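PDB 4OHF: cytosolic IMP-GMP specific 5'-nucleotidase from Legionella pneumophila subsp. pneumophila, which probably hydrolyses IMP and GMP to their nucleosides and phosphate as a magnesium-dependent cytosolic 5'-nucleotidase of the HAD clan. Local coordinates for residues Asp66-Gly71 / Phe132-Gly137; Gly88-Ser93 / Ser103-Ile108. All coordinates share one frame; numbering follows the deposited sequence.

Overall arrangement
Following the chain from its N terminus, helix 33-51 leads into the loop that holds residues 66-71, the first half of contact 1. The chain then builds hairpin strands 73-75 and 80-84, and strand 90-95 begins contact 2 at residues 88-93. After the short strand 98-99 it enters helix 102-109, where residues 103-108 complete contact 2 and close a small strand-to-helix loop. Strand 121-122 and helix 129-143 follow, and residues 132-137 close contact 1. Contact 2 is therefore nested within contact 1 without crossing it. Contact 1 ties the loop to a helix beside the antiparallel sheet, contact 2 a peripheral helix to that sheet; their centres lie about 18 Å apart.

Contact 1 of 2, residues Asp66-Gly71 / Phe132-Gly137; sequences DDAIRG and FCILYG
I134 sets CG1 beside its backbone N (chi1 -64°) and CD1 in the extended position beyond it (chi2 174°); these torsions bring CG1 against A68 CB and D67 CB, although the bond from CA to CB is not aimed at the loop. This is loop-on-helix packing in the HAD-clan nucleotidase fold: residues 66-71, in the loop between helix 33-51 and strand 73-75, lie along one side of helix 129-143. A68, whose CB points at the helix, makes two apolar contacts. A68 CB lies 3.7 Å from I134 CG1 and 3.8 Å from C133 CB, spanning two consecutive helix residues. D67 adds only the aliphatic root of its side chain. The carbonyl O of D67 is hydrogen-bonded by K405 and W406, tying the loop to a later part of the chain. F63 of the loop and Y41 of helix 33-51 also touch I134. Farther along the loop, R70 forms salt bridges with D125 and E326 and bonds to the carbonyl O of D303, a magnesium ligand. At the D67 end of the contact, D67 CB lies 3.9 Å from I134 CG1 and 4.2 Å from I134 CD1.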
loop_
_atom_site.group_PDB
_atom_site.type_symbol
_atom_site.label_atom_id
_atom_site.label_comp_id
_atom_site.label_asym_id
_atom_site.label_seq_id
_atom_site.Cartn_x
_atom_site.Cartn_y
_atom_site.Cartn_z
ATOM N N ASP B 66 -29.861 19.319 14.201
ATOM C CA ASP B 66 -28.902 19.302 15.287
ATOM C C ASP B 66 -28.464 17.941 15.818
ATOM O O ASP B 66 -27.627 17.891 16.715
ATOM C CB ASP B 66 -29.410 20.153 16.451
ATOM C CG ASP B 66 -29.549 21.614 16.085
ATOM O OD1 ASP B 66 -28.565 22.202 15.577
ATOM O OD2 ASP B 66 -30.642 22.182 16.312
ATOM N N ASP B 67 -29.000 16.843 15.290
ATOM C CA ASP B 67 -28.593 15.518 15.768
ATOM C C ASP B 67 -27.136 15.208 15.457
ATOM O O ASP B 67 -26.532 14.299 16.045
ATOM C CB ASP B 67 -29.481 14.417 15.182
ATOM C CG ASP B 67 -30.813 14.304 15.899
ATOM O OD1 ASP B 67 -30.836 14.568 17.122
ATOM O OD2 ASP B 67 -31.825 13.943 15.245
ATOM N N ALA B 68 -26.572 15.959 14.522
ATOM C CA ALA B 68 -25.179 15.782 14.150
ATOM C C ALA B 68 -24.501 17.132 13.879
ATOM O O ALA B 68 -25.154 18.176 13.774
ATOM C CB ALA B 68 -25.069 14.872 12.930
ATOM N N ILE B 69 -23.180 17.100 13.780
ATOM C CA ILE B 69 -22.406 18.298 13.540
ATOM C C ILE B 69 -21.375 18.023 12.451
ATOM O O ILE B 69 -21.133 16.865 12.111
ATOM C CB ILE B 69 -21.763 18.748 14.863
ATOM C CG1 ILE B 69 -22.136 20.199 15.099
ATOM C CG2 ILE B 69 -20.256 18.497 14.891
ATOM C CD1 ILE B 69 -21.546 20.762 16.359
ATOM N N ARG B 70 -20.782 19.070 11.878
ATOM C CA ARG B 70 -19.797 18.863 10.822
ATOM C C ARG B 70 -18.480 18.327 11.373
ATOM O O ARG B 70 -18.124 18.611 12.511
ATOM C CB ARG B 70 -19.553 20.170 10.070
ATOM C CG ARG B 70 -18.545 20.061 8.911
ATOM C CD ARG B 70 -18.423 21.376 8.177
ATOM N NE ARG B 70 -17.566 21.290 7.008
ATOM C CZ ARG B 70 -17.396 22.283 6.137
ATOM N NH1 ARG B 70 -18.032 23.438 6.305
ATOM N NH2 ARG B 70 -16.586 22.128 5.097
ATOM N N GLY B 71 -17.773 17.539 10.562
ATOM C CA GLY B 71 -16.483 17.000 10.964
ATOM C C GLY B 71 -16.453 15.602 11.559
ATOM O O GLY B 71 -15.382 15.047 11.764
ATOM N N PHE B 132 -25.790 12.477 6.226
ATOM C CA PHE B 132 -25.277 11.118 6.248
ATOM C C PHE B 132 -25.233 10.589 7.678
ATOM O O PHE B 132 -25.726 9.492 7.952
ATOM C CB PHE B 132 -23.872 11.067 5.641
ATOM C CG PHE B 132 -23.420 9.678 5.250
ATOM C CD1 PHE B 132 -23.443 8.633 6.165
ATOM C CD2 PHE B 132 -22.955 9.422 3.964
ATOM C CE1 PHE B 132 -23.009 7.350 5.811
ATOM C CE2 PHE B 132 -22.519 8.140 3.595
ATOM C CZ PHE B 132 -22.548 7.105 4.526
ATOM N N CYS B 133 -24.643 11.370 8.581
ATOM C CA CYS B 133 -24.517 10.978 9.984
ATOM C C CYS B 133 -25.853 10.742 10.660
ATOM O O CYS B 133 -26.047 9.720 11.309
ATOM C CB CYS B 133 -23.734 12.027 10.769
ATOM S SG CYS B 133 -21.957 12.001 10.467
ATOM N N ILE B 134 -26.774 11.684 10.517
ATOM C CA ILE B 134 -28.085 11.536 11.129
ATOM C C ILE B 134 -28.772 10.270 10.616
ATOM O O ILE B 134 -29.224 9.432 11.405
ATOM C CB ILE B 134 -28.981 12.736 10.828
ATOM C CG1 ILE B 134 -28.388 13.995 11.468
ATOM C CG2 ILE B 134 -30.384 12.461 11.340
ATOM C CD1 ILE B 134 -29.121 15.265 11.112
ATOM N N LEU B 135 -28.840 10.127 9.294
ATOM C CA LEU B 135 -29.466 8.954 8.712
ATOM C C LEU B 135 -28.783 7.666 9.178
ATOM O O LEU B 135 -29.443 6.769 9.696
ATOM C CB LEU B 135 -29.429 9.026 7.191
ATOM C CG LEU B 135 -30.118 7.847 6.490
ATOM C CD1 LEU B 135 -31.533 7.758 6.991
ATOM C CD2 LEU B 135 -30.104 8.018 4.980
ATOM N N TYR B 136 -27.465 7.575 9.003
ATOM C CA TYR B 136 -26.731 6.382 9.403
ATOM C C TYR B 136 -26.995 6.053 10.860
ATOM O O TYR B 136 -27.181 4.896 11.225
ATOM C CB TYR B 136 -25.235 6.572 9.201
ATOM C CG TYR B 136 -24.438 5.311 9.445
ATOM C CD1 TYR B 136 -24.525 4.229 8.574
ATOM C CD2 TYR B 136 -23.593 5.201 10.544
ATOM C CE1 TYR B 136 -23.787 3.067 8.786
ATOM C CE2 TYR B 136 -22.850 4.043 10.773
ATOM C CZ TYR B 136 -22.951 2.980 9.890
ATOM O OH TYR B 136 -22.229 1.833 10.126
ATOM N N GLY B 137 -27.012 7.078 11.697
ATOM C CA GLY B 137 -27.265 6.843 13.101
ATOM C C GLY B 137 -28.590 6.140 13.309
ATOM O O GLY B 137 -28.658 5.119 13.989
#

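Contact 2 of 2, residues Gly88-Ser93 / Ser103-Ile108; sequences GAIRLS and SDQKKI
Q105 reaches from helix 102-109 to I90 and S93, and its terminal amide carries almost the whole contact. The polar part is one weak hydrogen bond, from S93 OG to Q105 OE1 at 3.3 Å. A chi1 of 58° places S93 OG between its backbone N and carbonyl carbon, within reach of Q105 OE1, while Q105 has CG anti to its backbone N (chi1 -176°) and an extended chain, which carries the amide from the helix to the strand. The van der Waals part is I90 beside the Q105 amide, the two side chains meeting from opposite directions. The CG2 branch of I90 packs beside the amide, though the closeness of the modelled atoms is doubtful. Between I90 and S93 the strand is interrupted: R91 and L92 both pair with K83 in a classic beta bulge, and the chain turns a corner at R91. S93 and I90 also have backbone hydrogen bonds, to I100 and I112. Strand 90-95 lies between strands 80-84 and 98-99 in the antiparallel sheet, and helix 102-109 follows strand 98-99 and through Q105 packs back against strand 90-95.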
loop_
_atom_site.group_PDB
_atom_site.type_symbol
_atom_site.label_atom_id
_atom_site.label_comp_id
_atom_site.label_asym_id
_atom_site.label_seq_id
_atom_site.Cartn_x
_atom_site.Cartn_y
_atom_site.Cartn_z
ATOM N N GLY B 88 -6.454 12.159 15.820
ATOM C CA GLY B 88 -7.280 10.969 15.793
ATOM C C GLY B 88 -7.685 10.424 17.148
ATOM O O GLY B 88 -8.068 9.267 17.237
ATOM N N ALA B 89 -7.601 11.235 18.200
ATOM C CA ALA B 89 -8.005 10.776 19.524
ATOM C C ALA B 89 -9.524 10.853 19.635
ATOM O O ALA B 89 -10.134 11.853 19.251
ATOM C CB ALA B 89 -7.358 11.627 20.601
ATOM N N ILE B 90 -10.137 9.794 20.154
ATOM C CA ILE B 90 -11.580 9.771 20.306
ATOM C C ILE B 90 -12.018 10.638 21.478
ATOM O O ILE B 90 -11.841 10.274 22.637
ATOM C CB ILE B 90 -12.101 8.337 20.512
ATOM C CG1 ILE B 90 -11.777 7.494 19.283
ATOM C CG2 ILE B 90 -13.612 8.357 20.746
ATOM C CD1 ILE B 90 -12.282 6.084 19.363
ATOM N N ARG B 91 -12.580 11.795 21.156
ATOM C CA ARG B 91 -13.077 12.725 22.152
ATOM C C ARG B 91 -14.408 12.169 22.653
ATOM O O ARG B 91 -14.676 12.130 23.857
ATOM C CB ARG B 91 -13.268 14.104 21.516
ATOM C CG ARG B 91 -14.172 15.047 22.295
ATOM C CD ARG B 91 -13.647 15.312 23.686
ATOM N NE ARG B 91 -14.558 16.164 24.441
ATOM C CZ ARG B 91 -14.343 16.563 25.688
ATOM N NH1 ARG B 91 -13.244 16.189 26.331
ATOM N NH2 ARG B 91 -15.235 17.331 26.293
ATOM N N LEU B 92 -15.254 11.752 21.720
ATOM C CA LEU B 92 -16.528 11.157 22.091
ATOM C C LEU B 92 -17.120 10.333 20.956
ATOM O O LEU B 92 -16.816 10.555 19.788
ATOM C CB LEU B 92 -17.499 12.228 22.603
ATOM C CG LEU B 92 -17.848 13.465 21.795
ATOM C CD1 LEU B 92 -18.750 13.063 20.661
ATOM C CD2 LEU B 92 -18.559 14.469 22.694
ATOM N N SER B 93 -17.939 9.351 21.315
ATOM C CA SER B 93 -18.532 8.471 20.325
ATOM C C SER B 93 -19.959 8.025 20.621
ATOM O O SER B 93 -20.410 8.026 21.767
ATOM C CB SER B 93 -17.645 7.235 20.146
ATOM O OG SER B 93 -17.483 6.545 21.374
ATOM N N SER B 103 -15.994 3.683 29.327
ATOM C CA SER B 103 -15.621 2.295 29.558
ATOM C C SER B 103 -15.767 1.438 28.312
ATOM O O SER B 103 -14.811 0.801 27.871
ATOM C CB SER B 103 -16.480 1.701 30.670
ATOM O OG SER B 103 -16.315 2.436 31.864
ATOM N N ASP B 104 -16.972 1.421 27.752
ATOM C CA ASP B 104 -17.238 0.627 26.563
ATOM C C ASP B 104 -16.439 1.090 25.357
ATOM O O ASP B 104 -16.185 0.312 24.437
ATOM C CB ASP B 104 -18.729 0.651 26.237
ATOM C CG ASP B 104 -19.565 -0.039 27.297
ATOM O OD1 ASP B 104 -20.792 -0.170 27.089
ATOM O OD2 ASP B 104 -18.997 -0.448 28.337
ATOM N N GLN B 105 -16.039 2.356 25.360
ATOM C CA GLN B 105 -15.257 2.885 24.252
ATOM C C GLN B 105 -13.907 2.186 24.230
ATOM O O GLN B 105 -13.445 1.728 23.178
ATOM C CB GLN B 105 -15.057 4.393 24.400
ATOM C CG GLN B 105 -14.323 5.025 23.234
ATOM C CD GLN B 105 -14.094 6.510 23.423
ATOM O OE1 GLN B 105 -15.047 7.302 23.476
ATOM N NE2 GLN B 105 -12.824 6.901 23.531
ATOM N N LYS B 106 -13.280 2.097 25.399
ATOM C CA LYS B 106 -11.986 1.440 25.506
ATOM C C LYS B 106 -12.082 -0.038 25.188
ATOM O O LYS B 106 -11.110 -0.644 24.747
ATOM C CB LYS B 106 -11.386 1.645 26.892
ATOM C CG LYS B 106 -10.486 2.874 26.961
ATOM C CD LYS B 106 -9.335 2.771 25.940
ATOM C CE LYS B 106 -8.548 4.076 25.824
ATOM N NZ LYS B 106 -7.971 4.501 27.133
ATOM N N LYS B 107 -13.256 -0.617 25.398
ATOM C CA LYS B 107 -13.461 -2.026 25.096
ATOM C C LYS B 107 -13.434 -2.215 23.583
ATOM O O LYS B 107 -12.739 -3.098 23.071
ATOM C CB LYS B 107 -14.812 -2.506 25.630
ATOM C CG LYS B 107 -15.037 -2.253 27.115
ATOM C CD LYS B 107 -14.005 -2.959 27.986
ATOM C CE LYS B 107 -14.308 -2.740 29.458
ATOM N NZ LYS B 107 -15.687 -3.198 29.791
ATOM N N ILE B 108 -14.183 -1.365 22.879
ATOM C CA ILE B 108 -14.287 -1.424 21.424
ATOM C C ILE B 108 -13.038 -1.051 20.625
ATOM O O ILE B 108 -12.655 -1.773 19.702
ATOM C CB ILE B 108 -15.440 -0.527 20.906
ATOM C CG1 ILE B 108 -16.759 -0.947 21.551
ATOM C CG2 ILE B 108 -15.547 -0.633 19.382
ATOM C CD1 ILE B 108 -17.973 -0.173 21.037
#